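Eukaryotic translation initiation factor 5A-2 (Arabidopsis thaliana, PDB 3HKS) promotes translation elongation and termination, particularly on stalled ribosomes, and is required for efficient synthesis of polyproline-containing peptides. Local coordinates at residues Q99-T104 and F108-T113; L122-P125 and L130-Q133; S53-G58 and H62-F67. All coordinates share one frame; numbering follows the deposited sequence.

Interaction 1 of 3, residues Q99-T104 and F108-T113; sequences QLIDIT and FVSLLT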
loop_
_atom_site.group_PDB
_atom_site.type_symbol
_atom_site.label_atom_id
_atom_site.label_comp_id
_atom_site.label_asym_id
_atom_site.label_seq_id
_atom_site.Cartn_x
_atom_site.Cartn_y
_atom_site.Cartn_z
ATOM N N GLN A 99 11.697 5.482 12.046
ATOM C CA GLN A 99 12.343 4.895 13.211
ATOM C C GLN A 99 11.297 4.651 14.311
ATOM O O GLN A 99 10.443 5.501 14.568
ATOM C CB GLN A 99 13.471 5.805 13.718
ATOM C CG GLN A 99 14.542 6.079 12.664
ATOM C CD GLN A 99 15.449 7.244 13.023
ATOM O OE1 GLN A 99 16.138 7.217 14.048
ATOM N NE2 GLN A 99 15.459 8.276 12.175
ATOM N N LEU A 100 11.373 3.480 14.936
ATOM C CA LEU A 100 10.483 3.103 16.020
ATOM C C LEU A 100 10.962 3.705 17.350
ATOM O O LEU A 100 12.092 3.472 17.772
ATOM C CB LEU A 100 10.397 1.571 16.116
ATOM C CG LEU A 100 9.547 0.967 17.237
ATOM C CD1 LEU A 100 8.065 1.208 16.964
ATOM C CD2 LEU A 100 9.851 -0.537 17.433
ATOM N N ILE A 101 10.096 4.479 17.998
ATOM C CA ILE A 101 10.437 5.132 19.261
ATOM C C ILE A 101 9.540 4.709 20.439
ATOM O O ILE A 101 9.772 5.103 21.590
ATOM C CB ILE A 101 10.527 6.692 19.105
ATOM C CG1 ILE A 101 9.235 7.280 18.513
ATOM C CG2 ILE A 101 11.758 7.077 18.251
ATOM C CD1 ILE A 101 9.214 8.808 18.461
ATOM N N ASP A 102 8.523 3.894 20.162
ATOM C CA ASP A 102 7.722 3.276 21.241
ATOM C C ASP A 102 6.773 2.187 20.773
ATOM O O ASP A 102 6.276 2.219 19.648
ATOM C CB ASP A 102 6.931 4.319 22.057
ATOM C CG ASP A 102 6.402 3.749 23.372
ATOM O OD1 ASP A 102 6.974 2.761 23.888
ATOM O OD2 ASP A 102 5.410 4.284 23.885
ATOM N N ILE A 103 6.564 1.209 21.650
ATOM C CA ILE A 103 5.453 0.285 21.547
ATOM C C ILE A 103 4.722 0.386 22.881
ATOM O O ILE A 103 5.282 0.052 23.941
ATOM C CB ILE A 103 5.904 -1.191 21.273
ATOM C CG1 ILE A 103 6.736 -1.287 19.991
ATOM C CG2 ILE A 103 4.695 -2.121 21.202
ATOM C CD1 ILE A 103 7.455 -2.604 19.808
ATOM N N THR A 104 3.475 0.858 22.828
ATOM C CA THR A 104 2.672 1.047 24.032
ATOM C C THR A 104 2.165 -0.309 24.528
ATOM O O THR A 104 2.135 -1.262 23.764
ATOM C CB THR A 104 1.480 2.000 23.793
ATOM O OG1 THR A 104 0.480 1.336 23.010
ATOM C CG2 THR A 104 1.928 3.276 23.080
ATOM N N PHE A 108 -0.145 0.152 20.462
ATOM C CA PHE A 108 0.128 1.237 19.531
ATOM C C PHE A 108 1.632 1.369 19.308
ATOM O O PHE A 108 2.449 0.971 20.139
ATOM C CB PHE A 108 -0.481 2.570 19.999
ATOM C CG PHE A 108 -1.974 2.686 19.749
ATOM C CD1 PHE A 108 -2.459 3.118 18.515
ATOM C CD2 PHE A 108 -2.889 2.366 20.752
ATOM C CE1 PHE A 108 -3.832 3.225 18.274
ATOM C CE2 PHE A 108 -4.273 2.482 20.532
ATOM C CZ PHE A 108 -4.740 2.906 19.288
ATOM N N VAL A 109 1.981 1.928 18.166
ATOM C CA VAL A 109 3.363 2.117 17.783
ATOM C C VAL A 109 3.617 3.625 17.647
ATOM O O VAL A 109 2.766 4.366 17.126
ATOM C CB VAL A 109 3.651 1.299 16.497
ATOM C CG1 VAL A 109 4.916 1.701 15.843
ATOM C CG2 VAL A 109 3.688 -0.202 16.839
ATOM N N SER A 110 4.753 4.080 18.168
ATOM C CA SER A 110 5.152 5.467 18.002
ATOM C C SER A 110 6.324 5.535 17.050
ATOM O O SER A 110 7.344 4.855 17.242
ATOM C CB SER A 110 5.488 6.112 19.351
ATOM O OG SER A 110 5.815 7.476 19.193
ATOM N N LEU A 111 6.170 6.351 16.013
ATOM C CA LEU A 111 7.125 6.412 14.921
ATOM C C LEU A 111 7.667 7.829 14.781
ATOM O O LEU A 111 6.926 8.811 14.897
ATOM C CB LEU A 111 6.468 5.946 13.612
ATOM C CG LEU A 111 5.944 4.502 13.532
ATOM C CD1 LEU A 111 5.207 4.221 12.197
ATOM C CD2 LEU A 111 7.080 3.490 13.743
ATOM N N LEU A 112 8.969 7.922 14.545
ATOM C CA LEU A 112 9.622 9.206 14.358
ATOM C C LEU A 112 9.525 9.635 12.899
ATOM O O LEU A 112 9.845 8.891 11.977
ATOM C CB LEU A 112 11.078 9.190 14.840
ATOM C CG LEU A 112 11.910 10.485 14.759
ATOM C CD1 LEU A 112 11.356 11.635 15.621
ATOM C CD2 LEU A 112 13.363 10.204 15.138
ATOM N N THR A 113 9.077 10.868 12.738
ATOM C CA THR A 113 8.753 11.480 11.459
ATOM C C THR A 113 9.971 12.293 10.929
ATOM O O THR A 113 10.776 12.782 11.732
ATOM C CB THR A 113 7.518 12.347 11.741
ATOM O OG1 THR A 113 6.317 11.622 11.416
ATOM C CG2 THR A 113 7.572 13.614 11.090
HETATM O O HOH W 1 12.277 8.417 11.029
#

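Interaction 2 of 3, residues L122-P125 and L130-Q133; sequences LKLP and LTAQ. With EDO (1,2-ethanediol), chain F.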
loop_
_atom_site.group_PDB
_atom_site.type_symbol
_atom_site.label_atom_id
_atom_site.label_comp_id
_atom_site.label_asym_id
_atom_site.label_seq_id
_atom_site.Cartn_x
_atom_site.Cartn_y
_atom_site.Cartn_z
ATOM N N LEU A 122 -0.823 4.133 14.284
ATOM C CA LEU A 122 -0.725 2.726 13.889
ATOM C C LEU A 122 -0.557 1.771 15.060
ATOM O O LEU A 122 -0.037 2.133 16.119
ATOM C CB LEU A 122 0.428 2.518 12.903
ATOM C CG LEU A 122 0.372 3.253 11.566
ATOM C CD1 LEU A 122 1.483 2.723 10.654
ATOM C CD2 LEU A 122 -1.005 3.110 10.925
ATOM N N LYS A 123 -0.996 0.540 14.846
ATOM C CA LYS A 123 -0.818 -0.522 15.809
ATOM C C LYS A 123 0.156 -1.547 15.258
ATOM O O LYS A 123 0.560 -1.470 14.088
ATOM C CB LYS A 123 -2.164 -1.159 16.157
ATOM C CG LYS A 123 -3.165 -0.136 16.725
ATOM C CD LYS A 123 -4.309 -0.795 17.468
ATOM C CE LYS A 123 -3.879 -1.262 18.859
ATOM N NZ LYS A 123 -5.057 -1.637 19.689
ATOM N N LEU A 124 0.567 -2.474 16.123
ATOM C CA LEU A 124 1.435 -3.577 15.730
ATOM C C LEU A 124 0.784 -4.387 14.602
ATOM O O LEU A 124 -0.425 -4.638 14.635
ATOM C CB LEU A 124 1.743 -4.480 16.931
ATOM C CG LEU A 124 2.664 -3.899 18.011
ATOM C CD1 LEU A 124 2.500 -4.663 19.314
ATOM C CD2 LEU A 124 4.119 -3.955 17.544
ATOM N N PRO A 125 1.583 -4.797 13.599
ATOM C CA PRO A 125 0.947 -5.521 12.489
ATOM C C PRO A 125 0.414 -6.890 12.933
ATOM O O PRO A 125 0.881 -7.441 13.932
ATOM C CB PRO A 125 2.070 -5.671 11.456
ATOM C CG PRO A 125 3.356 -5.443 12.215
ATOM C CD PRO A 125 3.047 -4.653 13.440
ATOM N N LEU A 130 6.773 -9.889 12.009
ATOM C CA LEU A 130 7.010 -8.452 12.010
ATOM C C LEU A 130 6.865 -7.871 13.411
ATOM O O LEU A 130 7.675 -7.066 13.825
ATOM C CB LEU A 130 6.052 -7.758 11.038
ATOM C CG LEU A 130 6.531 -7.267 9.654
ATOM C CD1 LEU A 130 7.749 -8.002 9.089
ATOM C CD2 LEU A 130 5.364 -7.249 8.647
ATOM N N THR A 131 5.842 -8.309 14.135
ATOM C CA THR A 131 5.586 -7.854 15.498
ATOM C C THR A 131 6.673 -8.291 16.481
ATOM O O THR A 131 7.122 -7.488 17.299
ATOM C CB THR A 131 4.160 -8.259 15.966
ATOM O OG1 THR A 131 3.219 -7.373 15.358
ATOM C CG2 THR A 131 3.991 -8.175 17.495
ATOM N N ALA A 132 7.101 -9.550 16.396
ATOM C CA ALA A 132 8.188 -10.039 17.232
ATOM C C ALA A 132 9.485 -9.284 16.944
ATOM O O ALA A 132 10.233 -8.969 17.870
ATOM C CB ALA A 132 8.383 -11.532 17.043
ATOM N N GLN A 133 9.757 -9.003 15.670
ATOM C CA GLN A 133 10.940 -8.214 15.296
ATOM C C GLN A 133 10.926 -6.819 15.933
ATOM O O GLN A 133 11.959 -6.357 16.434
ATOM C CB GLN A 133 11.047 -8.054 13.775
ATOM C CG GLN A 133 11.531 -9.277 13.052
ATOM C CD GLN A 133 11.609 -9.055 11.561
ATOM O OE1 GLN A 133 12.541 -8.423 11.066
ATOM N NE2 GLN A 133 10.634 -9.576 10.835
HETATM C C1 EDO F . -1.211 -0.820 11.309
HETATM O O1 EDO F . -2.275 -0.536 12.243
HETATM C C2 EDO F . -0.925 -2.318 11.282
HETATM O O2 EDO F . -0.141 -2.678 10.134
#

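Interaction 3 of 3, residues S53-G58 and H62-F67; sequences STSKTG and HAKCHF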
loop_
_atom_site.group_PDB
_atom_site.type_symbol
_atom_site.label_atom_id
_atom_site.label_comp_id
_atom_site.label_asym_id
_atom_site.label_seq_id
_atom_site.Cartn_x
_atom_site.Cartn_y
_atom_site.Cartn_z
ATOM N N SER A 53 -5.909 -6.789 -20.556
ATOM C CA SER A 53 -6.216 -7.143 -21.946
ATOM C C SER A 53 -7.255 -6.199 -22.574
ATOM O O SER A 53 -7.993 -5.500 -21.869
ATOM C CB SER A 53 -6.639 -8.614 -22.075
ATOM O OG SER A 53 -7.826 -8.887 -21.364
ATOM N N THR A 54 -7.298 -6.164 -23.899
ATOM C CA THR A 54 -8.231 -5.284 -24.599
ATOM C C THR A 54 -9.147 -6.090 -25.502
ATOM O O THR A 54 -8.790 -7.195 -25.923
ATOM C CB THR A 54 -7.500 -4.202 -25.432
ATOM O OG1 THR A 54 -6.593 -4.833 -26.332
ATOM C CG2 THR A 54 -6.722 -3.232 -24.528
ATOM N N SER A 55 -10.330 -5.538 -25.770
ATOM C CA SER A 55 -11.254 -6.093 -26.765
ATOM C C SER A 55 -11.946 -4.959 -27.512
ATOM O O SER A 55 -12.073 -3.841 -27.000
ATOM C CB SER A 55 -12.289 -7.046 -26.128
ATOM O OG SER A 55 -13.153 -6.375 -25.230
ATOM N N LYS A 56 -12.385 -5.245 -28.729
ATOM C CA LYS A 56 -13.036 -4.236 -29.535
ATOM C C LYS A 56 -14.241 -4.809 -30.293
ATOM O O LYS A 56 -14.166 -5.905 -30.871
ATOM C CB LYS A 56 -12.009 -3.623 -30.473
ATOM C CG LYS A 56 -12.528 -2.582 -31.461
ATOM C CD LYS A 56 -11.399 -2.162 -32.413
ATOM C CE LYS A 56 -10.459 -1.196 -31.714
ATOM N NZ LYS A 56 -9.373 -0.690 -32.602
ATOM N N THR A 57 -15.349 -4.069 -30.248
ATOM C CA THR A 57 -16.538 -4.390 -31.018
ATOM C C THR A 57 -16.350 -4.066 -32.504
ATOM O O THR A 57 -16.480 -2.907 -32.920
ATOM C CB THR A 57 -17.767 -3.657 -30.455
ATOM O OG1 THR A 57 -17.948 -4.037 -29.087
ATOM C CG2 THR A 57 -19.046 -3.983 -31.269
ATOM N N GLY A 58 -16.028 -5.089 -33.296
ATOM C CA GLY A 58 -15.896 -4.944 -34.749
ATOM C C GLY A 58 -14.745 -4.037 -35.171
ATOM O O GLY A 58 -13.909 -3.656 -34.351
ATOM N N HIS A 62 -14.244 0.940 -30.182
ATOM C CA HIS A 62 -13.163 1.525 -29.391
ATOM C C HIS A 62 -12.792 0.516 -28.322
ATOM O O HIS A 62 -13.665 -0.084 -27.697
ATOM C CB HIS A 62 -13.607 2.861 -28.766
ATOM C CG HIS A 62 -14.187 3.805 -29.767
ATOM N ND1 HIS A 62 -15.541 3.886 -30.017
ATOM C CD2 HIS A 62 -13.590 4.661 -30.633
ATOM C CE1 HIS A 62 -15.755 4.768 -30.976
ATOM N NE2 HIS A 62 -14.589 5.253 -31.367
ATOM N N ALA A 63 -11.497 0.327 -28.126
ATOM C CA ALA A 63 -11.003 -0.713 -27.237
ATOM C C ALA A 63 -11.560 -0.548 -25.844
ATOM O O ALA A 63 -11.712 0.581 -25.347
ATOM C CB ALA A 63 -9.463 -0.710 -27.206
ATOM N N LYS A 64 -11.889 -1.683 -25.234
ATOM C CA LYS A 64 -12.204 -1.757 -23.828
ATOM C C LYS A 64 -11.004 -2.397 -23.171
ATOM O O LYS A 64 -10.364 -3.278 -23.760
ATOM C CB LYS A 64 -13.472 -2.601 -23.584
ATOM C CG LYS A 64 -14.723 -1.960 -24.157
ATOM C CD LYS A 64 -15.838 -2.935 -24.448
ATOM C CE LYS A 64 -15.629 -3.663 -25.750
ATOM N NZ LYS A 64 -16.866 -3.602 -26.556
ATOM N N CYS A 65 -10.690 -1.937 -21.965
ATOM C CA CYS A 65 -9.607 -2.514 -21.162
ATOM C C CYS A 65 -10.194 -3.413 -20.095
ATOM O O CYS A 65 -11.087 -3.006 -19.355
ATOM C CB CYS A 65 -8.769 -1.417 -20.518
ATOM S SG CYS A 65 -7.951 -0.360 -21.700
ATOM N N HIS A 66 -9.688 -4.644 -20.038
ATOM C CA HIS A 66 -10.137 -5.638 -19.077
ATOM C C HIS A 66 -9.042 -5.780 -18.022
ATOM O O HIS A 66 -7.936 -6.218 -18.327
ATOM C CB HIS A 66 -10.386 -6.993 -19.782
ATOM C CG HIS A 66 -11.354 -6.921 -20.926
ATOM N ND1 HIS A 66 -12.457 -7.742 -21.021
ATOM C CD2 HIS A 66 -11.394 -6.115 -22.017
ATOM C CE1 HIS A 66 -13.133 -7.447 -22.118
ATOM N NE2 HIS A 66 -12.510 -6.461 -22.738
ATOM N N PHE A 67 -9.352 -5.410 -16.786
ATOM C CA PHE A 67 -8.354 -5.433 -15.704
ATOM C C PHE A 67 -8.530 -6.602 -14.753
ATOM O O PHE A 67 -9.646 -6.899 -14.317
ATOM C CB PHE A 67 -8.396 -4.129 -14.894
ATOM C CG PHE A 67 -8.056 -2.915 -15.700
ATOM C CD1 PHE A 67 -6.778 -2.731 -16.194
ATOM C CD2 PHE A 67 -9.024 -1.964 -15.985
ATOM C CE1 PHE A 67 -6.463 -1.614 -16.958
ATOM C CE2 PHE A 67 -8.713 -0.833 -16.744
ATOM C CZ PHE A 67 -7.436 -0.662 -17.228
HETATM O O HOH W 2 -7.554 -9.158 -18.263
HETATM O O HOH W 3 -15.551 -1.796 -28.484
#

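Interaction 1 of 3, residues Q99-T104 and F108-T113
Leu-100 and Val-109 meet at about a right angle on the face of this antiparallel hairpin that carries Leu-100, Val-109 and Leu-111, with Leu-100 CD1 pressed to 3.4 Å from Val-109 CG1, closer than methyls normally pack. Leu-100 carries its CG opposite the backbone N (chi1 178°), which brings CD1 in beside the partner strand, where Leu-111 CD2 also lies 4.1 Å from it. Met-134 of helix 128-139 packs on both Leu-100 and Val-109. The other face is more polar: Ser-110 CB abuts Asp-102 CB at 3.6 Å, while Ser-110 OG bonds to Asp-120. Ile-101 and Asp-102 are both set opposite Ser-110, the classic bulge, and their N-H groups approach Ser-110 O from one face of its carbonyl plane. The Ile-101 N bond is 2.9 Å to Ser-110 O; that from Asp-102 N is longer and more bent. Ile-101 CG1, wedged between its own N and carbonyl carbon (chi1 55°), lies 3.5 Å from Ser-110 OG. At the turn, Thr-104 OG1 accepts a bond from Phe-108 N at 2.9 Å, lies near the plane of that ring at its edge, and also bonds Asp-106 OD1. Apolar packing thus secures the OB-fold core side, and polar bonds fix bulge and turn.

Interaction 2 of 3, residues L122-P125 and L130-Q133
Leu-124 and Thr-131 mark the closest backbone approach, CA to CA 6.0 Å, where an irregular loop passes the first turns of helix 128-139 without any main-chain bond between the two segments. Thr-131 does most of the work. Its OG1 donates to Pro-125 O at 2.7 Å, meeting the carbonyl at a C=O...OG1 angle of 137° and tilted only modestly from its plane. The hydroxyl lies opposite the threonine's own carbonyl carbon and beside its backbone N (chi1 -77°), a setting that directs it toward Pro-125 O. The same oxygen has a weak second bond to Asp-127 O, just ahead of the helix.

Pro-125 comes at the threonine obliquely, its CD edge set against the hydroxyl, with CD 3.3 Å from Thr-131 OG1. Farther round the ring, Pro-125 CG rests 3.7 Å from Leu-130 CB, the two side chains crossing at about a right angle. The Leu-124 side chain likewise runs nearly perpendicular to that of Thr-131, its CB 3.6 Å from Thr-131 OG1, and it also reaches Met-134 of the helix. Ile-157, from strand 154-163, packs against Pro-125. Against the loop backbone, a 1,2-ethanediol, probably from the crystallisation liquor, takes the N-H of Lys-123 through O1 at 3.1 Å and bonds Ile-157 N as well, bridging loop and strand.

Leu-130 N is itself held by Asp-127 OD1, so the start of the helix is tied down next to the threonine. One short hydrogen bond, bordered by proline and leucine carbons, therefore supplies the direction of this surface contact, while the apolar flanks supply its close fit; together they join the loop to the beginning of the helix in the OB-fold domain.

Interaction 3 of 3, residues S53-G58 and H62-F67
His-66 presents the edge of its imidazole to Ser-55, whose OG lies near the ring plane, 2.6 Å from His-66 NE2 in a short hydrogen bond that either group could donate. Ser-53 O also lies at the edge, near the plane and 3.5 Å from His-66 CD2, and Lys-64 O is in plane there too. Ile-81 of strand 77-83 touches the histidine side chain from the next strand over. Ser-55 can reach the ring because OG stands between its backbone N and carbonyl carbon (chi1 65°).

These residues sit in the hairpin of strands 45-55 and 64-71, in the SH3-like N-terminal domain; its turn includes Lys-59, which is probably modified to hypusine, as in relatives, but is not modified in this structure. Ser-53 with His-66 and Ser-55 with Lys-64 are hydrogen-bonded antiparallel pairs, the shortest of their backbone bonds running from His-66 N to Ser-53 O at 2.6 Å. Between them, the non-hydrogen-bonded pair Thr-54 and Cys-65 turns to the other face, Thr-54 CG2 4.2 Å from Cys-65 SG.

Nearer the turn the Lys-64 chain bends at chi3 (-80°) and again at chi4, passing Ser-55 OG with its CE at 3.7 Å, so that NZ donates to Thr-57 OG1 at 2.8 Å. Across the mouth of the loop, a water accepts from both Lys-64 NZ and Thr-57 N and donates to His-62 O.

From the N terminus, interaction 3 comes first and closes the loop that holds Lys-59, in the SH3-like domain. The chain then crosses to the OB-fold domain, where interaction 1 closes the turn after strand 87-103 and interaction 2 closes the short link leading into helix 128-139. All three follow in series; none nests within or crosses another. Interactions 1 and 2 do touch, with centres 10 Å apart: Val-109 N probably bonds Leu-122 O at 2.9 Å, and the Phe-108 ring makes a cation-pi contact with Lys-123, joining hairpin to loop. Interaction 3 lies on the far side of the chain's centre, about 47 Å from interaction 1, centre to centre.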